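Local coordinates for STAS/SEC14 domain-containing protein (Shewanella loihica PV-4, PDB 2Q3L), which is of unknown function but adopts a SpoIIAA-like (STAS) fold and may bind a small ligand and associate with membranes, at residues H7-I11 / D34-M38; K25-T31 / E62-S67. All coordinates share one frame; numbering follows the deposited sequence.

Contact 1. Residues H7-I11 / D34-M38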
loop_
_atom_site.group_PDB
_atom_site.type_symbol
_atom_site.label_atom_id
_atom_site.label_comp_id
_atom_site.label_asym_id
_atom_site.label_seq_id
_atom_site.Cartn_x
_atom_site.Cartn_y
_atom_site.Cartn_z
ATOM N N HIS A 7 9.693 2.678 2.836
ATOM C CA HIS A 7 9.188 1.390 3.330
ATOM C C HIS A 7 9.825 0.246 2.597
ATOM O O HIS A 7 10.418 0.435 1.544
ATOM C CB HIS A 7 7.660 1.327 3.184
ATOM C CG HIS A 7 7.204 1.457 1.768
ATOM N ND1 HIS A 7 6.872 0.361 0.983
ATOM C CD2 HIS A 7 7.061 2.545 0.981
ATOM C CE1 HIS A 7 6.521 0.784 -0.220
ATOM N NE2 HIS A 7 6.642 2.103 -0.253
ATOM N N GLY A 8 9.729 -0.933 3.181
ATOM C CA GLY A 8 10.197 -2.148 2.547
ATOM C C GLY A 8 10.542 -3.260 3.504
ATOM O O GLY A 8 10.529 -3.092 4.717
ATOM N N ILE A 9 10.872 -4.403 2.926
ATOM C CA ILE A 9 11.366 -5.541 3.689
ATOM C C ILE A 9 12.701 -5.900 3.105
ATOM O O ILE A 9 12.813 -6.070 1.901
ATOM C CB ILE A 9 10.455 -6.766 3.603
ATOM C CG1 ILE A 9 9.004 -6.365 3.868
ATOM C CG2 ILE A 9 10.902 -7.822 4.561
ATOM C CD1 ILE A 9 7.988 -7.481 3.664
ATOM N N ALA A 10 13.729 -5.935 3.960
ATOM C CA ALA A 10 15.047 -6.424 3.591
ATOM C C ALA A 10 15.058 -7.867 4.086
ATOM O O ALA A 10 14.642 -8.113 5.207
ATOM C CB ALA A 10 16.164 -5.639 4.320
ATOM N N ILE A 11 15.506 -8.792 3.243
ATOM C CA ILE A 11 15.658 -10.200 3.606
ATOM C C ILE A 11 17.082 -10.654 3.274
ATOM O O ILE A 11 17.623 -10.321 2.216
ATOM C CB ILE A 11 14.609 -11.122 2.937
ATOM C CG1 ILE A 11 14.760 -12.559 3.419
ATOM C CG2 ILE A 11 14.663 -11.085 1.417
ATOM C CD1 ILE A 11 13.611 -13.425 3.038
ATOM N N ASP A 34 5.764 -4.898 -1.623
ATOM C CA ASP A 34 6.919 -5.272 -0.780
ATOM C C ASP A 34 6.943 -6.771 -0.538
ATOM O O ASP A 34 8.027 -7.353 -0.589
ATOM C CB ASP A 34 6.945 -4.505 0.565
ATOM C CG ASP A 34 7.076 -2.997 0.384
ATOM O OD1 ASP A 34 7.524 -2.560 -0.701
ATOM O OD2 ASP A 34 6.695 -2.260 1.309
ATOM N N TYR A 35 5.776 -7.379 -0.232
ATOM C CA TYR A 35 5.683 -8.831 -0.050
ATOM C C TYR A 35 5.975 -9.563 -1.350
ATOM O O TYR A 35 6.585 -10.623 -1.341
ATOM C CB TYR A 35 4.339 -9.256 0.574
ATOM C CG TYR A 35 4.362 -9.071 2.065
ATOM C CD1 TYR A 35 4.081 -7.824 2.644
ATOM C CD2 TYR A 35 4.780 -10.098 2.894
ATOM C CE1 TYR A 35 4.185 -7.616 4.065
ATOM C CE2 TYR A 35 4.860 -9.919 4.302
ATOM C CZ TYR A 35 4.564 -8.668 4.865
ATOM O OH TYR A 35 4.644 -8.496 6.219
ATOM N N GLU A 36 5.515 -9.019 -2.461
ATOM C CA GLU A 36 5.850 -9.568 -3.742
ATOM C C GLU A 36 7.341 -9.562 -4.049
ATOM O O GLU A 36 7.814 -10.515 -4.598
ATOM C CB GLU A 36 5.136 -8.804 -4.870
ATOM C CG GLU A 36 3.732 -9.198 -5.046
ATOM C CD GLU A 36 3.148 -8.581 -6.297
ATOM O OE1 GLU A 36 3.461 -7.396 -6.570
ATOM O OE2 GLU A 36 2.376 -9.288 -6.997
ATOM N N GLN A 37 8.051 -8.471 -3.758
ATOM C CA GLN A 37 9.494 -8.403 -3.982
ATOM C C GLN A 37 10.277 -9.405 -3.132
ATOM O O GLN A 37 11.292 -9.954 -3.545
ATOM C CB GLN A 37 10.060 -7.035 -3.622
ATOM C CG GLN A 37 9.764 -5.893 -4.571
ATOM C CD GLN A 37 10.307 -4.538 -4.029
ATOM O OE1 GLN A 37 11.366 -4.472 -3.364
ATOM N NE2 GLN A 37 9.560 -3.465 -4.301
HETATM N N MSE A 38 9.792 -9.638 -1.938
HETATM C CA MSE A 38 10.486 -10.494 -0.966
HETATM C C MSE A 38 10.201 -11.999 -1.099
HETATM O O MSE A 38 10.969 -12.840 -0.598
HETATM C CB MSE A 38 10.092 -9.962 0.443
HETATM C CG MSE A 38 10.694 -10.696 1.642
HETATM SE SE MSE A 38 9.522 -12.172 2.187
HETATM C CE MSE A 38 8.383 -11.330 3.511
HETATM O O HOH W 1 10.436 -5.369 -0.131
#
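I9 of strand 7-16 drives its CD1 into helix 34-38, over the centre of the Y35 ring, 3.8 Å from the ring centroid in a CH-pi contact. CG1 of I9 lies beside the backbone N (chi1 -48°), which sends CD1 down to the ring and leaves CG2 facing M38. That residue, a selenomethionine, bends back at chi2 and chi3, so its CE also meets I9 CD1, at 3.9 Å. Farther along, I11 CG2 rests on M38 CG at 4.0 Å; two residues apart, the isoleucines both face the helix, which runs 18° from the strand over these segments. Water 1 bridges the backbones, accepting from I9 N and lying 3.2 Å from D34 O. At the polar edge H7 ND1 gives D34 OD2 a 2.6 Å hydrogen bond, in the imidazole plane and onto the syn lone pair, although ring and carboxylate are turned 40° apart. OD2 also accepts the backbone N-H of T31, the helix N-cap, so aspartate suits this helix start. H7 NE2 hydrogen-bonds OD1 of N5 of the second subunit, whose strand continues the sheet beyond H7 and G8. Helix 32-45 packs on strand 7-16, with L30 of strand 19-30 touching I9 and helix 68-81 bordering Y35.

Contact 2. Residues K25-T31 / E62-S67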
loop_
_atom_site.group_PDB
_atom_site.type_symbol
_atom_site.label_atom_id
_atom_site.label_comp_id
_atom_site.label_asym_id
_atom_site.label_seq_id
_atom_site.Cartn_x
_atom_site.Cartn_y
_atom_site.Cartn_z
ATOM N N LYS A 25 14.125 -7.349 7.963
ATOM C CA LYS A 25 14.033 -6.037 8.551
ATOM C C LYS A 25 12.906 -5.352 7.809
ATOM O O LYS A 25 13.017 -5.076 6.611
ATOM C CB LYS A 25 15.322 -5.218 8.469
ATOM C CG LYS A 25 15.119 -3.888 9.185
ATOM C CD LYS A 25 16.259 -2.947 9.112
ATOM C CE LYS A 25 15.917 -1.745 10.029
ATOM N NZ LYS A 25 16.958 -0.759 10.014
ATOM N N ALA A 26 11.832 -5.087 8.546
ATOM C CA ALA A 26 10.619 -4.495 8.027
ATOM C C ALA A 26 10.592 -3.004 8.396
ATOM O O ALA A 26 10.689 -2.634 9.574
ATOM C CB ALA A 26 9.449 -5.202 8.607
ATOM N N VAL A 27 10.456 -2.160 7.373
ATOM C CA VAL A 27 10.524 -0.713 7.555
ATOM C C VAL A 27 9.331 0.037 6.978
ATOM O O VAL A 27 8.915 -0.203 5.861
ATOM C CB VAL A 27 11.782 -0.168 6.855
ATOM C CG1 VAL A 27 11.868 1.338 7.013
ATOM C CG2 VAL A 27 13.032 -0.860 7.407
ATOM N N GLY A 28 8.802 0.968 7.750
ATOM C CA GLY A 28 7.712 1.828 7.293
ATOM C C GLY A 28 6.392 1.113 7.206
ATOM O O GLY A 28 6.121 0.242 8.008
ATOM N N LYS A 29 5.582 1.498 6.215
ATOM C CA LYS A 29 4.250 0.943 5.992
ATOM C C LYS A 29 4.354 -0.014 4.805
ATOM O O LYS A 29 4.509 0.400 3.672
ATOM C CB LYS A 29 3.271 2.097 5.732
ATOM C CG LYS A 29 1.812 1.676 5.493
ATOM C CD LYS A 29 1.152 1.025 6.677
ATOM C CE LYS A 29 -0.368 1.178 6.588
ATOM N NZ LYS A 29 -1.087 0.294 7.519
ATOM N N LEU A 30 4.271 -1.311 5.097
ATOM C CA LEU A 30 4.481 -2.366 4.113
ATOM C C LEU A 30 3.295 -2.475 3.175
ATOM O O LEU A 30 2.140 -2.319 3.606
ATOM C CB LEU A 30 4.710 -3.717 4.812
ATOM C CG LEU A 30 5.815 -3.723 5.876
ATOM C CD1 LEU A 30 6.035 -5.187 6.354
ATOM C CD2 LEU A 30 7.113 -3.191 5.369
ATOM N N THR A 31 3.610 -2.710 1.899
ATOM C CA THR A 31 2.636 -2.849 0.852
ATOM C C THR A 31 2.722 -4.257 0.289
ATOM O O THR A 31 3.649 -5.008 0.586
ATOM C CB THR A 31 2.912 -1.889 -0.304
ATOM O OG1 THR A 31 4.195 -2.196 -0.828
ATOM C CG2 THR A 31 2.888 -0.403 0.157
ATOM N N GLU A 62 11.780 -0.295 13.011
ATOM C CA GLU A 62 11.413 0.840 12.155
ATOM C C GLU A 62 10.134 0.553 11.350
ATOM O O GLU A 62 9.856 1.216 10.355
ATOM C CB GLU A 62 12.585 1.173 11.234
ATOM C CG GLU A 62 13.827 1.681 11.943
ATOM C CD GLU A 62 15.025 1.718 11.004
ATOM O OE1 GLU A 62 14.818 1.732 9.774
ATOM O OE2 GLU A 62 16.181 1.719 11.489
ATOM N N LEU A 63 9.361 -0.435 11.807
ATOM C CA LEU A 63 8.098 -0.800 11.204
ATOM C C LEU A 63 6.971 0.077 11.689
ATOM O O LEU A 63 6.755 0.169 12.877
ATOM C CB LEU A 63 7.751 -2.242 11.569
ATOM C CG LEU A 63 6.459 -2.812 10.959
ATOM C CD1 LEU A 63 6.467 -2.730 9.436
ATOM C CD2 LEU A 63 6.224 -4.203 11.412
ATOM N N ASP A 64 6.233 0.697 10.773
ATOM C CA ASP A 64 5.058 1.485 11.111
ATOM C C ASP A 64 3.829 0.562 11.052
ATOM O O ASP A 64 3.031 0.558 11.950
ATOM C CB ASP A 64 4.904 2.683 10.167
ATOM C CG ASP A 64 6.086 3.696 10.257
ATOM O OD1 ASP A 64 6.746 3.814 11.328
ATOM O OD2 ASP A 64 6.325 4.422 9.253
ATOM N N GLY A 65 3.688 -0.251 10.017
ATOM C CA GLY A 65 2.522 -1.140 9.917
ATOM C C GLY A 65 2.423 -1.842 8.579
ATOM O O GLY A 65 3.334 -1.791 7.774
ATOM N N LEU A 66 1.305 -2.523 8.361
ATOM C CA LEU A 66 1.049 -3.230 7.115
ATOM C C LEU A 66 -0.218 -2.716 6.445
ATOM O O LEU A 66 -1.197 -2.496 7.120
ATOM C CB LEU A 66 0.879 -4.731 7.366
ATOM C CG LEU A 66 2.124 -5.614 7.565
ATOM C CD1 LEU A 66 2.845 -5.303 8.851
ATOM C CD2 LEU A 66 1.720 -7.039 7.546
ATOM N N SER A 67 -0.223 -2.584 5.129
ATOM C CA SER A 67 -1.469 -2.285 4.430
ATOM C C SER A 67 -2.363 -3.495 4.622
ATOM O O SER A 67 -1.913 -4.557 5.079
ATOM C CB SER A 67 -1.266 -2.071 2.933
ATOM O OG SER A 67 -0.897 -3.289 2.244
HETATM O O HOH W 2 12.599 -2.542 11.339
#
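G28 and L63, then K29 and G65, align as parallel neighbours whose register slips by one residue at a beta bulge, within the beta-alpha-beta unit of strand 19-30, helix 32-45 and strand 54-66 in this STAS-type fold. The slip lets G28 O accept from both D64 N (2.8 Å) and G65 N (3.2 Å), which approach from the same face, above its carbonyl plane. Positive phi (73°) suits glycine at G28, while G65 gives K29 a bare backbone to cross. There K29 CD lies 3.7 Å from G65 C, and a bend at chi2 (65°) carries the chain across the backbone of the neighbouring strand until NZ reaches L66 O in a weak 2.8 Å hydrogen bond. Shortening K29 to an alanine would probably leave L66 O without this ammonium partner and the backbone of G65 uncovered. On the other face L30 and L66 run side by side, while L63 CD1 comes against L30 CG at 3.8 Å; leucines suit this apolar face, where Y35 of helix 32-45 touches L30 and L66. At the far end an extended K25 meets E62 in a salt bridge, charges that suit an exposed margin. S67 caps helix 68-81 through OG to A70 N, and its own backbone N donates to L30 O at 2.8 Å, the N lying almost in line with the C=O bond (162°).

Contact 1 is the more deeply buried of the two, a strand-to-helix packing of isoleucine, tyrosine and selenomethionine with one buried histidine-aspartate bond at its edge. Contact 2 is partly buried and held chiefly by backbone hydrogen bonds between strands, with its lysines partly exposed. They share one sheet: strands 7-16 and 19-30 are antiparallel neighbours, joined by G8 O to V27 N (2.8 Å) and A10 N to K25 O (2.9 Å). Residues 25-31 also lead directly into the helix that carries 34-38, so contact 1 packs that helix on strand 7-16, while contact 2 pairs the strand before it with strand 54-66, the one after it. Both reach the second subunit.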